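Local coordinates for protein ribonuclease (Nicotiana glutinosa, PDB 1IYB) that probably cleaves RNA as a ribonuclease of the T2 family and binds guanosine-5'-monophosphate in a pocket that recognises the guanine base, at residues 78-83 / 116-121; 38-43 / 172-177; 122-127 / 186-191. One frame throughout, in Å; residues are numbered along the deposited sequence.

How the contacts relate
The three contacts lie side by side in the alpha+beta fold: the centre of contact 1 is about 13 Å from the centres of both contact 2 and contact 3, and the centres of contacts 2 and 3 are about 15 Å apart. Contacts 1 and 2 both reach the bound nucleotide: Thr82 and Leu83 of contact 1 hold the guanine base, while His43 of contact 2 lies beside base and phosphate. They join where Asn79 O stands 2.9 Å from Ile42 N, a probable hydrogen bond. Helix 111-124 serves contacts 1 and 3, and Leu121 CD2 meets Leu188 CD2 at 4.0 Å. Phe40 and Ile177 of contact 2 pack on Leu127 of contact 3, which has no part in the pocket.

Contact 1 of 3, residues 78-83 / 116-121; sequences QNWPTL and KKALDL. With 5GP (guanosine-5'-monophosphate), chain C.
Just past the end of helix 73-79, Trp80 packs on Ala118 of helix 111-124, the closest approach between 78-83 and 116-121 in this ribonuclease T2 fold. The six-membered part of the indole does the touching: CZ3 of Trp80 lies 3.6 Å from CB of Ala118, and CH2 of Trp80 is 4.0 Å from the same methyl. The short alanine side chain is consistent with the indole's close approach to the helix. One residue along in each segment, the aliphatic CB of Asn79 rests on CD2 of Leu119 at 4.1 Å, and this is also where the backbones draw nearest, with CA of Asn79 7.4 Å from CA of Leu119. Contact across the segments is thus apolar packing, largely buried.

Trp80 is the first residue to leave helical geometry, and with its CG swung away from the backbone N, chi1 of -154° carries the indole toward Ala118. Further rings surround it: Trp94 and Phe93 meet it edge-to-face, Phe115 at about 45°, and its NE1 makes a weak hydrogen bond to His43 O. The loop that follows Trp80 brings Pro81, Thr82 and Leu83 to the guanine pocket. There the loop reads the Hoogsteen edge of the base. Leu83 N donates to O6 of the nucleotide over 2.8 Å, with an N-H...O angle of 146°, and Thr82 OG1, which also accepts a weak bond from Ala84 N, donates to N7 of the guanine at 2.8 Å.

Contact 2 of 3, residues 38-43 / 172-177; sequences SDFGIH and SQLYQI. With 5GP (guanosine-5'-monophosphate), chain C.
Strands 41-48 and 172-182 of the four-stranded antiparallel sheet are not neighbours, since strand 10-16 runs between them, and at the edge of the nucleotide site segments 38-43 and 172-177 meet through side chains. His43 opens the His-Gly-Leu-Trp-Pro signature of the ribonuclease T2 family. With CG trans to the backbone N (chi1 -177°), its imidazole is directed toward Gln176, and ND1 of His43 donates to OE1 of Gln176 over 2.6 Å in a nearly straight bond (166°). The oxygen lies almost in the ring plane and takes the proton on a lone pair in its own carbonyl plane, although ring and amide are turned 32° apart. The other end of the amide is tied as well, NE2 of Gln176 donating to Glu163, which should fix which end faces the histidine.

Tyr175 and Gln176 form a classic beta bulge facing Glu163, and CG of Gln176 lies over the centre of the Tyr175 ring, 3.5 Å above its plane. The nucleotide also touches His43: its amino group N2 sits over one face of the imidazole, toward the rim, and NE2 of His43 is 3.1 Å from O3P of the phosphate. Replacing His43 by an alanine removes the imidazole, which is likely to leave Gln176 OE1 without its N-H donor and the guanine N2 without the ring face it lies over.

Phe40 forms the second, apolar half of the contact. Leu174 meets the rim of the ring, near its plane, with CD2 of Leu174 4.1 Å from CZ of Phe40, and CD1 of Ile177 approaches CE2 of Phe40 to 3.9 Å.

Contact 3 of 3, residues 122-127 / 186-191; sequences KNQINL and SNLIEC
OD1 of Asp182 accepts hydrogen bonds from Asn187 N and, weakly, from Ser186 N, just ahead of Leu188, whose side chain meets Gln124 and Ile125 across the contact. NE2 of Gln124 lies 3.4 Å from CD1 of Leu188 and 3.6 Å from CG of Leu188. The two side chains come from opposite directions. Gln124 reaches across because CG lies trans to its backbone N (chi1 -180°) and the chain stays extended beyond it. CD1 of Leu188 also faces CD1 of Ile125, at a looser 4.3 Å, so one methyl of the leucine serves both partners: an exposed amide on one hand, a buried isoleucine on the other. Leu188 itself also touches Val181 and Tyr158.

This is where helix 111-124 of the ribonuclease T2 fold ends and packs on the loop that follows strand 172-182. Ile125 is the first residue out of helical geometry; its N makes a weak hydrogen bond to Lys122 O at 3.4 Å, and its O accepts one from NE2 of Gln15, while its side chain leans on Ile179 of the sheet. Asn126 then stands at the N-cap of helix 127-133, with OD1 of Asn126 accepting from the backbone N of Glu129. On the loop side, a backbone bond between Ile189 and Cys180 and the disulfide from Cys191 to Cys180 hold the segment after Leu188 against strand 172-182.

Contact 1 of 3, residues 78-83 / 116-121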
loop_
_atom_site.group_PDB
_atom_site.type_symbol
_atom_site.label_atom_id
_atom_site.label_comp_id
_atom_site.label_asym_id
_atom_site.label_seq_id
_atom_site.Cartn_x
_atom_site.Cartn_y
_atom_site.Cartn_z
ATOM N N GLN A 78 -9.158 12.563 -22.939
ATOM C CA GLN A 78 -10.583 12.827 -22.797
ATOM C C GLN A 78 -11.271 12.001 -21.717
ATOM O O GLN A 78 -12.139 12.509 -21.005
ATOM C CB GLN A 78 -11.297 12.583 -24.131
ATOM C CG GLN A 78 -10.849 13.511 -25.242
ATOM C CD GLN A 78 -10.919 14.967 -24.831
ATOM O OE1 GLN A 78 -11.966 15.447 -24.400
ATOM N NE2 GLN A 78 -9.802 15.677 -24.958
ATOM N N ASN A 79 -10.866 10.740 -21.581
ATOM C CA ASN A 79 -11.505 9.832 -20.636
ATOM C C ASN A 79 -10.816 9.507 -19.319
ATOM O O ASN A 79 -11.432 8.902 -18.436
ATOM C CB ASN A 79 -11.820 8.514 -21.343
ATOM C CG ASN A 79 -12.818 8.685 -22.463
ATOM O OD1 ASN A 79 -12.452 8.890 -23.623
ATOM N ND2 ASN A 79 -14.094 8.615 -22.117
ATOM N N TRP A 80 -9.555 9.901 -19.184
ATOM C CA TRP A 80 -8.783 9.613 -17.974
ATOM C C TRP A 80 -8.076 10.878 -17.481
ATOM O O TRP A 80 -6.861 10.883 -17.284
ATOM C CB TRP A 80 -7.740 8.545 -18.306
ATOM C CG TRP A 80 -7.282 7.692 -17.165
ATOM C CD1 TRP A 80 -7.068 8.073 -15.870
ATOM C CD2 TRP A 80 -6.922 6.310 -17.241
ATOM N NE1 TRP A 80 -6.594 7.008 -15.134
ATOM C CE2 TRP A 80 -6.494 5.914 -15.952
ATOM C CE3 TRP A 80 -6.919 5.364 -18.278
ATOM C CZ2 TRP A 80 -6.069 4.612 -15.673
ATOM C CZ3 TRP A 80 -6.497 4.074 -18.002
ATOM C CH2 TRP A 80 -6.077 3.708 -16.707
ATOM N N PRO A 81 -8.826 11.968 -17.270
ATOM C CA PRO A 81 -8.180 13.199 -16.805
ATOM C C PRO A 81 -7.688 13.161 -15.366
ATOM O O PRO A 81 -8.210 12.414 -14.534
ATOM C CB PRO A 81 -9.269 14.250 -16.995
ATOM C CG PRO A 81 -10.520 13.471 -16.705
ATOM C CD PRO A 81 -10.276 12.169 -17.453
ATOM N N THR A 82 -6.673 13.971 -15.088
ATOM C CA THR A 82 -6.139 14.089 -13.741
ATOM C C THR A 82 -6.717 15.375 -13.156
ATOM O O THR A 82 -6.834 16.389 -13.854
ATOM C CB THR A 82 -4.596 14.173 -13.719
ATOM O OG1 THR A 82 -4.158 14.357 -12.367
ATOM C CG2 THR A 82 -4.097 15.342 -14.566
ATOM N N LEU A 83 -7.102 15.323 -11.886
ATOM C CA LEU A 83 -7.673 16.483 -11.215
ATOM C C LEU A 83 -6.816 16.913 -10.027
ATOM O O LEU A 83 -7.257 17.684 -9.181
ATOM C CB LEU A 83 -9.100 16.172 -10.755
ATOM C CG LEU A 83 -10.110 15.951 -11.883
ATOM C CD1 LEU A 83 -11.429 15.455 -11.310
ATOM C CD2 LEU A 83 -10.313 17.254 -12.647
ATOM N N LYS A 116 -5.769 0.147 -23.077
ATOM C CA LYS A 116 -6.821 -0.061 -24.069
ATOM C C LYS A 116 -8.051 -0.702 -23.419
ATOM O O LYS A 116 -9.184 -0.309 -23.697
ATOM C CB LYS A 116 -6.319 -0.949 -25.215
ATOM C CG LYS A 116 -7.419 -1.435 -26.155
ATOM C CD LYS A 116 -6.862 -2.344 -27.242
ATOM C CE LYS A 116 -7.960 -3.197 -27.875
ATOM N NZ LYS A 116 -9.092 -2.380 -28.388
ATOM N N LYS A 117 -7.834 -1.690 -22.556
ATOM C CA LYS A 117 -8.956 -2.346 -21.899
ATOM C C LYS A 117 -9.729 -1.337 -21.050
ATOM O O LYS A 117 -10.961 -1.328 -21.052
ATOM C CB LYS A 117 -8.472 -3.503 -21.018
ATOM C CG LYS A 117 -9.599 -4.249 -20.312
ATOM C CD LYS A 117 -10.512 -4.960 -21.296
ATOM C CE LYS A 117 -11.667 -5.639 -20.575
ATOM N NZ LYS A 117 -12.483 -6.482 -21.500
ATOM N N ALA A 118 -9.008 -0.491 -20.323
ATOM C CA ALA A 118 -9.656 0.512 -19.486
ATOM C C ALA A 118 -10.502 1.450 -20.346
ATOM O O ALA A 118 -11.621 1.809 -19.975
ATOM C CB ALA A 118 -8.608 1.308 -18.716
ATOM N N LEU A 119 -9.958 1.851 -21.491
ATOM C CA LEU A 119 -10.671 2.743 -22.398
ATOM C C LEU A 119 -11.905 2.070 -22.984
ATOM O O LEU A 119 -12.955 2.702 -23.126
ATOM C CB LEU A 119 -9.746 3.199 -23.528
ATOM C CG LEU A 119 -8.664 4.201 -23.128
ATOM C CD1 LEU A 119 -7.713 4.420 -24.294
ATOM C CD2 LEU A 119 -9.310 5.518 -22.715
ATOM N N ASP A 120 -11.781 0.790 -23.325
ATOM C CA ASP A 120 -12.906 0.057 -23.893
ATOM C C ASP A 120 -14.009 -0.129 -22.854
ATOM O O ASP A 120 -15.196 -0.014 -23.173
ATOM C CB ASP A 120 -12.432 -1.291 -24.454
ATOM C CG ASP A 120 -11.648 -1.138 -25.759
ATOM O OD1 ASP A 120 -11.090 -2.146 -26.250
ATOM O OD2 ASP A 120 -11.593 -0.014 -26.305
ATOM N N LEU A 121 -13.624 -0.407 -21.609
ATOM C CA LEU A 121 -14.596 -0.570 -20.531
ATOM C C LEU A 121 -15.319 0.759 -20.287
ATOM O O LEU A 121 -16.519 0.789 -20.016
ATOM C CB LEU A 121 -13.892 -1.024 -19.245
ATOM C CG LEU A 121 -13.494 -2.502 -19.194
ATOM C CD1 LEU A 121 -12.482 -2.728 -18.081
ATOM C CD2 LEU A 121 -14.743 -3.356 -18.988
HETATM P P 5GP C . -5.049 4.405 -6.306
HETATM O O1P 5GP C . -4.526 3.318 -5.474
HETATM O O2P 5GP C . -5.116 4.025 -7.772
HETATM O O3P 5GP C . -6.452 4.870 -5.782
HETATM O "O5'" 5GP C . -4.139 5.765 -6.226
HETATM C "C5'" 5GP C . -4.582 7.028 -6.847
HETATM C "C4'" 5GP C . -3.595 8.208 -6.674
HETATM O "O4'" 5GP C . -3.506 8.878 -8.010
HETATM C "C3'" 5GP C . -3.949 9.361 -5.739
HETATM O "O3'" 5GP C . -3.587 9.134 -4.385
HETATM C "C2'" 5GP C . -3.200 10.569 -6.313
HETATM O "O2'" 5GP C . -1.852 10.668 -5.805
HETATM C "C1'" 5GP C . -3.247 10.308 -7.810
HETATM N N9 5GP C . -4.131 11.148 -8.677
HETATM C C8 5GP C . -3.796 12.030 -9.681
HETATM N N7 5GP C . -4.811 12.547 -10.342
HETATM C C5 5GP C . -5.914 11.944 -9.706
HETATM C C6 5GP C . -7.311 12.113 -9.985
HETATM O O6 5GP C . -7.834 12.820 -10.839
HETATM N N1 5GP C . -8.119 11.321 -9.111
HETATM C C2 5GP C . -7.607 10.491 -8.115
HETATM N N2 5GP C . -8.550 9.836 -7.406
HETATM N N3 5GP C . -6.296 10.329 -7.851
HETATM C C4 5GP C . -5.509 11.089 -8.687
#

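Contact 2 of 3, residues 38-43 / 172-177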
loop_
_atom_site.group_PDB
_atom_site.type_symbol
_atom_site.label_atom_id
_atom_site.label_comp_id
_atom_site.label_asym_id
_atom_site.label_seq_id
_atom_site.Cartn_x
_atom_site.Cartn_y
_atom_site.Cartn_z
ATOM N N SER A 38 -18.169 17.069 -18.228
ATOM C CA SER A 38 -18.926 16.675 -17.045
ATOM C C SER A 38 -19.412 15.235 -17.143
ATOM O O SER A 38 -20.614 14.972 -17.208
ATOM C CB SER A 38 -20.119 17.613 -16.835
ATOM O OG SER A 38 -19.680 18.917 -16.497
ATOM N N ASP A 39 -18.462 14.308 -17.153
ATOM C CA ASP A 39 -18.759 12.882 -17.226
ATOM C C ASP A 39 -17.846 12.195 -16.225
ATOM O O ASP A 39 -16.896 12.802 -15.721
ATOM C CB ASP A 39 -18.440 12.320 -18.615
ATOM C CG ASP A 39 -18.969 13.184 -19.738
ATOM O OD1 ASP A 39 -20.165 13.541 -19.709
ATOM O OD2 ASP A 39 -18.183 13.497 -20.658
ATOM N N PHE A 40 -18.135 10.936 -15.914
ATOM C CA PHE A 40 -17.253 10.217 -15.012
ATOM C C PHE A 40 -15.938 10.040 -15.764
ATOM O O PHE A 40 -15.920 9.988 -16.997
ATOM C CB PHE A 40 -17.813 8.832 -14.667
ATOM C CG PHE A 40 -18.906 8.853 -13.638
ATOM C CD1 PHE A 40 -20.208 9.202 -13.987
ATOM C CD2 PHE A 40 -18.633 8.521 -12.315
ATOM C CE1 PHE A 40 -21.226 9.221 -13.032
ATOM C CE2 PHE A 40 -19.648 8.537 -11.349
ATOM C CZ PHE A 40 -20.942 8.887 -11.711
ATOM N N GLY A 41 -14.840 9.965 -15.022
ATOM C CA GLY A 41 -13.542 9.754 -15.639
ATOM C C GLY A 41 -12.955 8.473 -15.077
ATOM O O GLY A 41 -13.332 8.043 -13.988
ATOM N N ILE A 42 -12.048 7.848 -15.818
ATOM C CA ILE A 42 -11.417 6.617 -15.353
ATOM C C ILE A 42 -10.476 6.906 -14.186
ATOM O O ILE A 42 -9.754 7.900 -14.197
ATOM C CB ILE A 42 -10.555 5.971 -16.469
ATOM C CG1 ILE A 42 -11.433 5.579 -17.660
ATOM C CG2 ILE A 42 -9.811 4.755 -15.915
ATOM C CD1 ILE A 42 -10.640 5.202 -18.896
ATOM N N HIS A 43 -10.511 6.065 -13.159
ATOM C CA HIS A 43 -9.559 6.217 -12.070
ATOM C C HIS A 43 -8.524 5.138 -12.395
ATOM O O HIS A 43 -7.339 5.433 -12.545
ATOM C CB HIS A 43 -10.184 5.968 -10.693
ATOM C CG HIS A 43 -9.228 6.191 -9.560
ATOM N ND1 HIS A 43 -9.641 6.369 -8.257
ATOM C CD2 HIS A 43 -7.874 6.251 -9.537
ATOM C CE1 HIS A 43 -8.583 6.530 -7.481
ATOM N NE2 HIS A 43 -7.499 6.462 -8.233
ATOM N N SER A 172 -22.810 13.720 2.270
ATOM C CA SER A 172 -22.288 12.485 1.701
ATOM C C SER A 172 -22.629 12.560 0.218
ATOM O O SER A 172 -23.745 12.933 -0.147
ATOM C CB SER A 172 -22.973 11.278 2.343
ATOM O OG SER A 172 -22.470 10.063 1.819
ATOM N N GLN A 173 -21.679 12.204 -0.640
ATOM C CA GLN A 173 -21.911 12.297 -2.073
ATOM C C GLN A 173 -21.352 11.137 -2.890
ATOM O O GLN A 173 -20.389 10.479 -2.486
ATOM C CB GLN A 173 -21.307 13.603 -2.589
ATOM C CG GLN A 173 -19.825 13.721 -2.281
ATOM C CD GLN A 173 -19.222 15.044 -2.711
ATOM O OE1 GLN A 173 -18.003 15.213 -2.679
ATOM N NE2 GLN A 173 -20.066 15.989 -3.105
ATOM N N LEU A 174 -21.973 10.902 -4.042
ATOM C CA LEU A 174 -21.553 9.846 -4.963
ATOM C C LEU A 174 -20.164 10.215 -5.473
ATOM O O LEU A 174 -20.004 11.212 -6.175
ATOM C CB LEU A 174 -22.529 9.765 -6.137
ATOM C CG LEU A 174 -22.236 8.751 -7.246
ATOM C CD1 LEU A 174 -22.203 7.352 -6.662
ATOM C CD2 LEU A 174 -23.297 8.857 -8.331
ATOM N N TYR A 175 -19.168 9.402 -5.137
ATOM C CA TYR A 175 -17.792 9.681 -5.532
ATOM C C TYR A 175 -17.219 8.732 -6.590
ATOM O O TYR A 175 -16.795 9.178 -7.656
ATOM C CB TYR A 175 -16.931 9.697 -4.265
ATOM C CG TYR A 175 -15.449 9.863 -4.480
ATOM C CD1 TYR A 175 -14.950 10.769 -5.414
ATOM C CD2 TYR A 175 -14.539 9.131 -3.720
ATOM C CE1 TYR A 175 -13.579 10.939 -5.585
ATOM C CE2 TYR A 175 -13.172 9.295 -3.882
ATOM C CZ TYR A 175 -12.700 10.199 -4.815
ATOM O OH TYR A 175 -11.343 10.360 -4.978
ATOM N N GLN A 176 -17.189 7.434 -6.309
ATOM C CA GLN A 176 -16.662 6.486 -7.287
ATOM C C GLN A 176 -17.585 5.290 -7.460
ATOM O O GLN A 176 -18.332 4.927 -6.548
ATOM C CB GLN A 176 -15.267 5.994 -6.878
ATOM C CG GLN A 176 -14.271 7.109 -6.599
ATOM C CD GLN A 176 -12.836 6.629 -6.630
ATOM O OE1 GLN A 176 -12.172 6.708 -7.659
ATOM N NE2 GLN A 176 -12.354 6.118 -5.504
ATOM N N ILE A 177 -17.532 4.684 -8.641
ATOM C CA ILE A 177 -18.352 3.524 -8.953
ATOM C C ILE A 177 -17.446 2.401 -9.440
ATOM O O ILE A 177 -16.619 2.599 -10.332
ATOM C CB ILE A 177 -19.413 3.878 -10.014
ATOM C CG1 ILE A 177 -20.404 4.877 -9.408
ATOM C CG2 ILE A 177 -20.139 2.617 -10.495
ATOM C CD1 ILE A 177 -21.523 5.292 -10.334
HETATM P P 5GP C . -5.049 4.405 -6.306
HETATM O O1P 5GP C . -4.526 3.318 -5.474
HETATM O O2P 5GP C . -5.116 4.025 -7.772
HETATM O O3P 5GP C . -6.452 4.870 -5.782
HETATM O "O5'" 5GP C . -4.139 5.765 -6.226
HETATM C "C5'" 5GP C . -4.582 7.028 -6.847
HETATM C "C4'" 5GP C . -3.595 8.208 -6.674
HETATM O "O4'" 5GP C . -3.506 8.878 -8.010
HETATM C "C3'" 5GP C . -3.949 9.361 -5.739
HETATM O "O3'" 5GP C . -3.587 9.134 -4.385
HETATM C "C2'" 5GP C . -3.200 10.569 -6.313
HETATM O "O2'" 5GP C . -1.852 10.668 -5.805
HETATM C "C1'" 5GP C . -3.247 10.308 -7.810
HETATM N N9 5GP C . -4.131 11.148 -8.677
HETATM C C8 5GP C . -3.796 12.030 -9.681
HETATM N N7 5GP C . -4.811 12.547 -10.342
HETATM C C5 5GP C . -5.914 11.944 -9.706
HETATM C C6 5GP C . -7.311 12.113 -9.985
HETATM O O6 5GP C . -7.834 12.820 -10.839
HETATM N N1 5GP C . -8.119 11.321 -9.111
HETATM C C2 5GP C . -7.607 10.491 -8.115
HETATM N N2 5GP C . -8.550 9.836 -7.406
HETATM N N3 5GP C . -6.296 10.329 -7.851
HETATM C C4 5GP C . -5.509 11.089 -8.687
#

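Contact 3 of 3, residues 122-127 / 186-191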
loop_
_atom_site.group_PDB
_atom_site.type_symbol
_atom_site.label_atom_id
_atom_site.label_comp_id
_atom_site.label_asym_id
_atom_site.label_seq_id
_atom_site.Cartn_x
_atom_site.Cartn_y
_atom_site.Cartn_z
ATOM N N LYS A 122 -14.577 1.857 -20.402
ATOM C CA LYS A 122 -15.130 3.192 -20.196
ATOM C C LYS A 122 -16.232 3.476 -21.215
ATOM O O LYS A 122 -17.298 3.986 -20.868
ATOM C CB LYS A 122 -14.004 4.229 -20.311
ATOM C CG LYS A 122 -14.417 5.692 -20.163
ATOM C CD LYS A 122 -14.993 5.983 -18.793
ATOM C CE LYS A 122 -14.984 7.482 -18.498
ATOM N NZ LYS A 122 -15.712 8.283 -19.522
ATOM N N ASN A 123 -15.972 3.142 -22.472
ATOM C CA ASN A 123 -16.951 3.358 -23.532
ATOM C C ASN A 123 -18.135 2.409 -23.369
ATOM O O ASN A 123 -19.264 2.752 -23.709
ATOM C CB ASN A 123 -16.292 3.151 -24.895
ATOM C CG ASN A 123 -17.258 3.341 -26.049
ATOM O OD1 ASN A 123 -17.775 4.437 -26.271
ATOM N ND2 ASN A 123 -17.505 2.270 -26.794
ATOM N N GLN A 124 -17.862 1.218 -22.845
ATOM C CA GLN A 124 -18.878 0.190 -22.621
ATOM C C GLN A 124 -19.812 0.549 -21.466
ATOM O O GLN A 124 -21.001 0.227 -21.488
ATOM C CB GLN A 124 -18.185 -1.140 -22.304
ATOM C CG GLN A 124 -19.115 -2.325 -22.053
ATOM C CD GLN A 124 -18.409 -3.487 -21.363
ATOM O OE1 GLN A 124 -17.226 -3.745 -21.600
ATOM N NE2 GLN A 124 -19.140 -4.202 -20.515
ATOM N N ILE A 125 -19.263 1.229 -20.466
ATOM C CA ILE A 125 -20.020 1.598 -19.277
ATOM C C ILE A 125 -20.080 3.110 -19.071
ATOM O O ILE A 125 -19.305 3.671 -18.292
ATOM C CB ILE A 125 -19.385 0.938 -18.038
ATOM C CG1 ILE A 125 -19.216 -0.562 -18.297
ATOM C CG2 ILE A 125 -20.247 1.179 -16.808
ATOM C CD1 ILE A 125 -18.405 -1.280 -17.253
ATOM N N ASN A 126 -20.999 3.763 -19.777
ATOM C CA ASN A 126 -21.169 5.212 -19.664
ATOM C C ASN A 126 -22.106 5.460 -18.490
ATOM O O ASN A 126 -23.331 5.436 -18.637
ATOM C CB ASN A 126 -21.784 5.777 -20.943
ATOM C CG ASN A 126 -21.739 7.294 -20.989
ATOM O OD1 ASN A 126 -21.967 7.963 -19.984
ATOM N ND2 ASN A 126 -21.456 7.843 -22.166
ATOM N N LEU A 127 -21.522 5.699 -17.324
ATOM C CA LEU A 127 -22.290 5.908 -16.106
ATOM C C LEU A 127 -23.190 7.133 -16.109
ATOM O O LEU A 127 -24.313 7.074 -15.615
ATOM C CB LEU A 127 -21.343 5.963 -14.912
ATOM C CG LEU A 127 -20.586 4.656 -14.676
ATOM C CD1 LEU A 127 -19.486 4.882 -13.651
ATOM C CD2 LEU A 127 -21.555 3.577 -14.211
ATOM N N SER A 186 -11.563 -10.666 -19.768
ATOM C CA SER A 186 -12.425 -10.860 -20.928
ATOM C C SER A 186 -13.872 -10.403 -20.786
ATOM O O SER A 186 -14.475 -9.939 -21.757
ATOM C CB SER A 186 -12.416 -12.335 -21.334
ATOM O OG SER A 186 -11.098 -12.784 -21.602
ATOM N N ASN A 187 -14.433 -10.520 -19.588
ATOM C CA ASN A 187 -15.829 -10.151 -19.390
ATOM C C ASN A 187 -16.147 -9.652 -17.988
ATOM O O ASN A 187 -15.385 -9.869 -17.043
ATOM C CB ASN A 187 -16.708 -11.364 -19.699
ATOM C CG ASN A 187 -16.378 -12.557 -18.820
ATOM O OD1 ASN A 187 -16.796 -12.627 -17.661
ATOM N ND2 ASN A 187 -15.608 -13.496 -19.360
ATOM N N LEU A 188 -17.285 -8.978 -17.861
ATOM C CA LEU A 188 -17.724 -8.476 -16.568
ATOM C C LEU A 188 -18.179 -9.659 -15.727
ATOM O O LEU A 188 -18.554 -10.706 -16.261
ATOM C CB LEU A 188 -18.903 -7.510 -16.723
ATOM C CG LEU A 188 -18.695 -6.241 -17.548
ATOM C CD1 LEU A 188 -19.920 -5.345 -17.420
ATOM C CD2 LEU A 188 -17.457 -5.512 -17.059
ATOM N N ILE A 189 -18.142 -9.486 -14.411
ATOM C CA ILE A 189 -18.581 -10.518 -13.477
ATOM C C ILE A 189 -19.160 -9.834 -12.249
ATOM O O ILE A 189 -18.923 -8.647 -12.017
ATOM C CB ILE A 189 -17.413 -11.413 -12.991
ATOM C CG1 ILE A 189 -16.400 -10.569 -12.211
ATOM C CG2 ILE A 189 -16.762 -12.109 -14.169
ATOM C CD1 ILE A 189 -15.368 -11.386 -11.468
ATOM N N GLU A 190 -19.929 -10.576 -11.464
ATOM C CA GLU A 190 -20.474 -10.020 -10.238
ATOM C C GLU A 190 -19.264 -9.918 -9.322
ATOM O O GLU A 190 -18.375 -10.769 -9.368
ATOM C CB GLU A 190 -21.505 -10.962 -9.615
ATOM C CG GLU A 190 -22.788 -11.130 -10.411
ATOM C CD GLU A 190 -23.675 -9.899 -10.393
ATOM O OE1 GLU A 190 -24.832 -10.010 -10.851
ATOM O OE2 GLU A 190 -23.230 -8.826 -9.930
ATOM N N CYS A 191 -19.220 -8.879 -8.501
ATOM C CA CYS A 191 -18.103 -8.695 -7.587
ATOM C C CYS A 191 -18.130 -9.717 -6.454
ATOM O O CYS A 191 -19.132 -9.849 -5.758
ATOM C CB CYS A 191 -18.142 -7.298 -6.981
ATOM S SG CYS A 191 -17.795 -5.911 -8.111
#